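Local atomic coordinates of alpha-fucosidase (Bifidobacterium bifidum, PDB entry 2EAC), a protein that probably hydrolyses alpha-L-fucosyl linkages in glycans, this chain being the glycoside hydrolase family 95 part of a longer protein. Residues P566-L571 with S669-D674; Q676-S681 with S719-A724. All coordinates share one frame; numbering follows the deposited sequence.

Contact 1 of 2, residues P566-L571 with S669-D674; sequences PEQGPL and SGYQAD. With DFU ((2S,3R,4S,5R)-2-methylpiperidine-3,4,5-triol), chain E.
G569 and G670 bring their backbones together where a chain corner at G569 meets the 669-674 loop near the surface of the family 95 catalytic domain, an (alpha/alpha)6 barrel; their CA atoms lie 4.0 Å apart. G569 N donates to G670 O at 2.9 Å in a nearly straight bond (166° at the hydrogen). Next to this bond, S669 O comes within 3.2 Å of G569 CA in a CA-H...O contact and also lies close to P570 N, which has no hydrogen to offer. Glycine suits both positions: each has a positive phi, and a side chain on G670 would run into G569 O.

The side chains fill in around the two glycines. Q568 turns toward the 669-674 loop with its CB against G670 O, 3.6 Å away, and its extended chain runs alongside the Y671 ring, amide and ring planes 33° apart. Y671 OH goes on to bond N675. Q672 crosses Q568 at about a right angle. E567 heads for the bound iminosugar instead: after a cis peptide from P566, its extended chain (chi2 -172°) carries the carboxylate to a salt bridge with R678 and a weak hydrogen bond, 3.4 Å, from DFU O2 to E567 OE2. Farther along the loop, Q672 NE2 donates to D674 OD1 at 3.0 Å, meeting the carboxylate on its syn side.

Contact 2 of 2, residues Q676-S681 with S719-A724; sequences QHRHMS and SNTGWA. With DFU ((2S,3R,4S,5R)-2-methylpiperidine-3,4,5-triol), chain E.
W723 points the edge of its six-membered ring at the face of H679, a T-shaped pair with centroids 4.6 Å apart and planes at 61°; W723 CH2 sits over the centre of the imidazole. R678 crosses the same indole obliquely, its CG 3.6 Å from W723 CZ2 and its guanidinium plane turned 75° from the ring. With CG held between its backbone N and carbonyl carbon (chi1 56°), R678 runs out extended past the tryptophan to the bound iminosugar. H679 presents its edge there, and W723 its indole N-H.

N720 ties the loop to the start of helix 722-735. N720 ND2 donates to Q676 O at 2.9 Å, with the acceptor close to the amide plane, and a second link to Q676 runs through water 1, which accepts from N720 ND2 and donates to Q676 OE1. N720 OD1 takes T721 N on an in-plane lone pair, and T721 OG1, as N-cap, accepts from A724 N. A leucine in place of N720 would probably leave Q676 O and water 1 without their amide donor and T721 N without its acceptor, freeing the helix start to shift against the loop.

DFU O2 is held by R678 NH2 at 2.8 Å, by a weak bond from R678 NE, and by H679 NE2 at 2.7 Å. DFU O3 accepts from R678 NE at 3.1 Å and from W723 NE1 at 3.0 Å. Such a grip on two neighbouring hydroxyls is consistent with a pocket that recognises fucose by their position, and packing among the three side chains probably helps fix where their polar atoms point.

Overall arrangement
Contacts 1 and 2 follow one another along the chain, share the long loop between helices 632-639 and 700-711, and have centres about 13 Å apart. Contact 1 is the outer one, its centre about 25 Å from that of the chain against about 16 Å for contact 2. They touch directly: P566 O lies 2.7 Å from S681 OG and E567 N lies 3.0 Å from H677 NE2, both probable hydrogen bonds. H677, also bonded to Q672, probably helps hold the 566-571 corner against the loop. Both contacts reach DFU, contact 1 through a weak bond to E567 and contact 2 through R678, H679 and W723, while N424 and H761 add further hydrogen bonds to the ligand.

Contact 1 of 2, residues P566-L571 with S669-D674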
loop_
_atom_site.group_PDB
_atom_site.type_symbol
_atom_site.label_atom_id
_atom_site.label_comp_id
_atom_site.label_asym_id
_atom_site.label_seq_id
_atom_site.Cartn_x
_atom_site.Cartn_y
_atom_site.Cartn_z
ATOM N N PRO A 566 -10.896 1.734 14.923
ATOM C CA PRO A 566 -9.495 2.142 14.938
ATOM C C PRO A 566 -9.330 3.679 14.917
ATOM O O PRO A 566 -10.047 4.355 14.167
ATOM C CB PRO A 566 -8.930 1.515 13.661
ATOM C CG PRO A 566 -9.844 0.359 13.362
ATOM C CD PRO A 566 -11.211 0.845 13.790
ATOM N N GLU A 567 -8.487 4.248 15.783
ATOM C CA GLU A 567 -7.993 3.627 17.008
ATOM C C GLU A 567 -8.323 4.598 18.154
ATOM O O GLU A 567 -7.445 5.190 18.758
ATOM C CB GLU A 567 -6.487 3.325 16.924
ATOM C CG GLU A 567 -6.140 2.058 16.089
ATOM C CD GLU A 567 -4.664 1.645 16.154
ATOM O OE1 GLU A 567 -4.288 0.670 15.430
ATOM O OE2 GLU A 567 -3.876 2.306 16.897
ATOM N N GLN A 568 -9.611 4.760 18.433
ATOM C CA GLN A 568 -10.071 5.683 19.477
ATOM C C GLN A 568 -11.438 5.244 20.022
ATOM O O GLN A 568 -12.076 4.313 19.504
ATOM C CB GLN A 568 -10.153 7.133 18.961
ATOM C CG GLN A 568 -11.318 7.366 17.990
ATOM C CD GLN A 568 -11.675 8.838 17.697
ATOM O OE1 GLN A 568 -12.518 9.105 16.834
ATOM N NE2 GLN A 568 -11.057 9.773 18.399
ATOM N N GLY A 569 -11.887 5.928 21.068
ATOM C CA GLY A 569 -13.198 5.674 21.599
ATOM C C GLY A 569 -13.262 4.439 22.475
ATOM O O GLY A 569 -12.231 3.889 22.864
ATOM N N PRO A 570 -14.487 4.005 22.797
ATOM C CA PRO A 570 -14.782 2.864 23.680
ATOM C C PRO A 570 -14.417 1.500 23.118
ATOM O O PRO A 570 -14.553 1.242 21.904
ATOM C CB PRO A 570 -16.298 2.949 23.903
ATOM C CG PRO A 570 -16.743 4.206 23.276
ATOM C CD PRO A 570 -15.697 4.677 22.319
ATOM N N LEU A 571 -13.973 0.620 24.016
ATOM C CA LEU A 571 -13.649 -0.750 23.656
ATOM C C LEU A 571 -14.916 -1.565 23.709
ATOM O O LEU A 571 -15.643 -1.517 24.720
ATOM C CB LEU A 571 -12.636 -1.390 24.631
ATOM C CG LEU A 571 -11.194 -0.935 24.841
ATOM C CD1 LEU A 571 -10.471 -1.946 25.754
ATOM C CD2 LEU A 571 -10.469 -0.815 23.548
ATOM N N SER A 669 -16.034 7.964 25.829
ATOM C CA SER A 669 -14.743 7.696 26.499
ATOM C C SER A 669 -13.668 7.379 25.473
ATOM O O SER A 669 -13.869 6.522 24.626
ATOM C CB SER A 669 -14.845 6.524 27.506
ATOM O OG SER A 669 -16.038 6.625 28.277
ATOM N N GLY A 670 -12.533 8.059 25.529
ATOM C CA GLY A 670 -11.444 7.708 24.591
ATOM C C GLY A 670 -11.519 8.353 23.208
ATOM O O GLY A 670 -10.629 8.151 22.368
ATOM N N TYR A 671 -12.561 9.138 22.964
ATOM C CA TYR A 671 -12.602 10.012 21.784
ATOM C C TYR A 671 -11.456 11.012 21.888
ATOM O O TYR A 671 -11.237 11.624 22.958
ATOM C CB TYR A 671 -13.966 10.721 21.676
ATOM C CG TYR A 671 -14.054 11.719 20.538
ATOM C CD1 TYR A 671 -14.400 11.303 19.244
ATOM C CD2 TYR A 671 -13.790 13.087 20.752
ATOM C CE1 TYR A 671 -14.500 12.225 18.182
ATOM C CE2 TYR A 671 -13.861 14.020 19.694
ATOM C CZ TYR A 671 -14.211 13.572 18.404
ATOM O OH TYR A 671 -14.290 14.460 17.357
ATOM N N GLN A 672 -10.686 11.155 20.804
ATOM C CA GLN A 672 -9.593 12.111 20.799
ATOM C C GLN A 672 -10.182 13.525 20.835
ATOM O O GLN A 672 -10.689 14.009 19.827
ATOM C CB GLN A 672 -8.675 11.925 19.590
ATOM C CG GLN A 672 -7.499 12.899 19.565
ATOM C CD GLN A 672 -6.493 12.549 18.503
ATOM O OE1 GLN A 672 -6.211 11.374 18.268
ATOM N NE2 GLN A 672 -5.941 13.566 17.851
ATOM N N ALA A 673 -10.079 14.162 22.007
ATOM C CA ALA A 673 -10.784 15.424 22.345
ATOM C C ALA A 673 -10.585 16.598 21.395
ATOM O O ALA A 673 -11.526 17.340 21.139
ATOM C CB ALA A 673 -10.473 15.854 23.798
ATOM N N ASP A 674 -9.384 16.798 20.863
ATOM C CA ASP A 674 -9.237 17.829 19.830
ATOM C C ASP A 674 -9.935 17.133 18.663
ATOM O O ASP A 674 -10.337 15.980 18.786
ATOM C CB ASP A 674 -7.765 18.226 19.615
ATOM C CG ASP A 674 -6.907 17.116 18.918
ATOM O OD1 ASP A 674 -7.442 16.052 18.499
ATOM O OD2 ASP A 674 -5.681 17.346 18.756
HETATM C C1 DFU E . -1.657 1.939 13.478
HETATM C C2 DFU E . -1.810 3.445 13.271
HETATM C C3 DFU E . -0.449 4.148 13.363
HETATM C C4 DFU E . 0.546 3.546 12.368
HETATM C C5 DFU E . 0.682 2.028 12.591
HETATM C C6 DFU E . 1.622 1.389 11.567
HETATM O O4 DFU E . 0.072 3.764 11.019
HETATM O O3 DFU E . -0.618 5.546 13.106
HETATM O O2 DFU E . -2.773 3.978 14.205
HETATM N N5 DFU E . -0.640 1.435 12.557
#

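Contact 2 of 2, residues Q676-S681 with S719-A724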
loop_
_atom_site.group_PDB
_atom_site.type_symbol
_atom_site.label_atom_id
_atom_site.label_comp_id
_atom_site.label_asym_id
_atom_site.label_seq_id
_atom_site.Cartn_x
_atom_site.Cartn_y
_atom_site.Cartn_z
ATOM N N GLN A 676 -8.992 15.671 15.978
ATOM C CA GLN A 676 -7.999 15.442 14.932
ATOM C C GLN A 676 -7.550 14.028 14.856
ATOM O O GLN A 676 -6.456 13.754 14.341
ATOM C CB GLN A 676 -6.800 16.377 15.131
ATOM C CG GLN A 676 -7.209 17.885 15.259
ATOM C CD GLN A 676 -8.004 18.379 14.059
ATOM O OE1 GLN A 676 -7.590 18.190 12.916
ATOM N NE2 GLN A 676 -9.153 19.002 14.311
ATOM N N HIS A 677 -8.391 13.113 15.327
ATOM C CA HIS A 677 -7.968 11.711 15.365
ATOM C C HIS A 677 -7.440 11.275 13.994
ATOM O O HIS A 677 -8.059 11.548 12.972
ATOM C CB HIS A 677 -9.073 10.767 15.833
ATOM C CG HIS A 677 -8.586 9.367 16.011
ATOM N ND1 HIS A 677 -7.500 9.062 16.808
ATOM C CD2 HIS A 677 -8.989 8.201 15.455
ATOM C CE1 HIS A 677 -7.261 7.765 16.741
ATOM N NE2 HIS A 677 -8.155 7.220 15.930
ATOM N N ARG A 678 -6.294 10.600 13.971
ATOM C CA ARG A 678 -5.646 10.309 12.709
ATOM C C ARG A 678 -6.496 9.403 11.806
ATOM O O ARG A 678 -6.568 9.625 10.594
ATOM C CB ARG A 678 -4.250 9.731 12.944
ATOM C CG ARG A 678 -4.179 8.474 13.833
ATOM C CD ARG A 678 -2.701 8.228 14.316
ATOM N NE ARG A 678 -2.645 6.911 14.947
ATOM C CZ ARG A 678 -3.167 6.622 16.143
ATOM N NH1 ARG A 678 -3.717 7.588 16.881
ATOM N NH2 ARG A 678 -3.117 5.369 16.605
ATOM N N HIS A 679 -7.113 8.380 12.403
ATOM C CA HIS A 679 -8.018 7.455 11.675
ATOM C C HIS A 679 -9.353 8.162 11.415
ATOM O O HIS A 679 -9.779 9.014 12.207
ATOM C CB HIS A 679 -8.265 6.176 12.503
ATOM C CG HIS A 679 -7.074 5.273 12.624
ATOM N ND1 HIS A 679 -6.889 4.163 11.812
ATOM C CD2 HIS A 679 -6.008 5.307 13.465
ATOM C CE1 HIS A 679 -5.751 3.570 12.138
ATOM N NE2 HIS A 679 -5.203 4.237 13.142
ATOM N N MET A 680 -10.007 7.810 10.313
ATOM C CA MET A 680 -11.371 8.243 10.064
ATOM C C MET A 680 -12.152 6.995 9.679
ATOM O O MET A 680 -12.630 6.848 8.551
ATOM C CB MET A 680 -11.407 9.310 8.967
ATOM C CG MET A 680 -10.456 10.503 9.258
ATOM S SD MET A 680 -10.697 11.848 8.080
ATOM C CE MET A 680 -10.314 11.012 6.538
ATOM N N SER A 681 -12.257 6.076 10.641
ATOM C CA SER A 681 -12.622 4.701 10.356
ATOM C C SER A 681 -14.079 4.672 9.949
ATOM O O SER A 681 -14.539 3.732 9.324
ATOM C CB SER A 681 -12.316 3.812 11.574
ATOM O OG SER A 681 -10.898 3.628 11.682
ATOM N N SER A 719 -2.353 19.721 10.986
ATOM C CA SER A 719 -1.486 18.687 10.458
ATOM C C SER A 719 -1.839 17.331 11.037
ATOM O O SER A 719 -2.687 17.221 11.927
ATOM C CB SER A 719 -0.019 19.025 10.744
ATOM O OG SER A 719 0.829 18.092 10.087
ATOM N N ASN A 720 -1.186 16.285 10.531
ATOM C CA ASN A 720 -1.424 14.912 11.016
ATOM C C ASN A 720 -0.297 13.975 10.504
ATOM O O ASN A 720 0.626 14.419 9.855
ATOM C CB ASN A 720 -2.840 14.425 10.594
ATOM C CG ASN A 720 -3.530 13.644 11.694
ATOM O OD1 ASN A 720 -2.981 12.676 12.236
ATOM N ND2 ASN A 720 -4.740 14.065 12.042
ATOM N N THR A 721 -0.353 12.691 10.812
ATOM C CA THR A 721 0.646 11.740 10.268
ATOM C C THR A 721 0.527 11.733 8.736
ATOM O O THR A 721 -0.542 11.980 8.192
ATOM C CB THR A 721 0.409 10.305 10.800
ATOM O OG1 THR A 721 -0.780 9.774 10.227
ATOM C CG2 THR A 721 0.225 10.286 12.307
ATOM N N GLY A 722 1.600 11.422 8.037
ATOM C CA GLY A 722 1.560 11.354 6.578
ATOM C C GLY A 722 0.425 10.511 6.000
ATOM O O GLY A 722 -0.216 10.919 5.022
ATOM N N TRP A 723 0.178 9.338 6.590
ATOM C CA TRP A 723 -0.894 8.482 6.089
ATOM C C TRP A 723 -2.284 9.075 6.376
ATOM O O TRP A 723 -3.216 8.912 5.570
ATOM C CB TRP A 723 -0.791 7.043 6.633
ATOM C CG TRP A 723 -1.142 6.838 8.095
ATOM C CD1 TRP A 723 -0.257 6.689 9.151
ATOM C CD2 TRP A 723 -2.456 6.772 8.671
ATOM N NE1 TRP A 723 -0.948 6.551 10.337
ATOM C CE2 TRP A 723 -2.291 6.583 10.076
ATOM C CE3 TRP A 723 -3.759 6.875 8.145
ATOM C CZ2 TRP A 723 -3.366 6.475 10.943
ATOM C CZ3 TRP A 723 -4.829 6.766 9.021
ATOM C CH2 TRP A 723 -4.623 6.564 10.402
ATOM N N ALA A 724 -2.420 9.721 7.534
ATOM C CA ALA A 724 -3.681 10.324 7.938
ATOM C C ALA A 724 -3.983 11.465 6.975
ATOM O O ALA A 724 -5.127 11.668 6.573
ATOM C CB ALA A 724 -3.593 10.818 9.365
HETATM C C1 DFU E . -1.657 1.939 13.478
HETATM C C2 DFU E . -1.810 3.445 13.271
HETATM C C3 DFU E . -0.449 4.148 13.363
HETATM C C4 DFU E . 0.546 3.546 12.368
HETATM C C5 DFU E . 0.682 2.028 12.591
HETATM C C6 DFU E . 1.622 1.389 11.567
HETATM O O4 DFU E . 0.072 3.764 11.019
HETATM O O3 DFU E . -0.618 5.546 13.106
HETATM O O2 DFU E . -2.773 3.978 14.205
HETATM N N5 DFU E . -0.640 1.435 12.557
HETATM O O HOH W 1 -5.853 16.709 11.550
#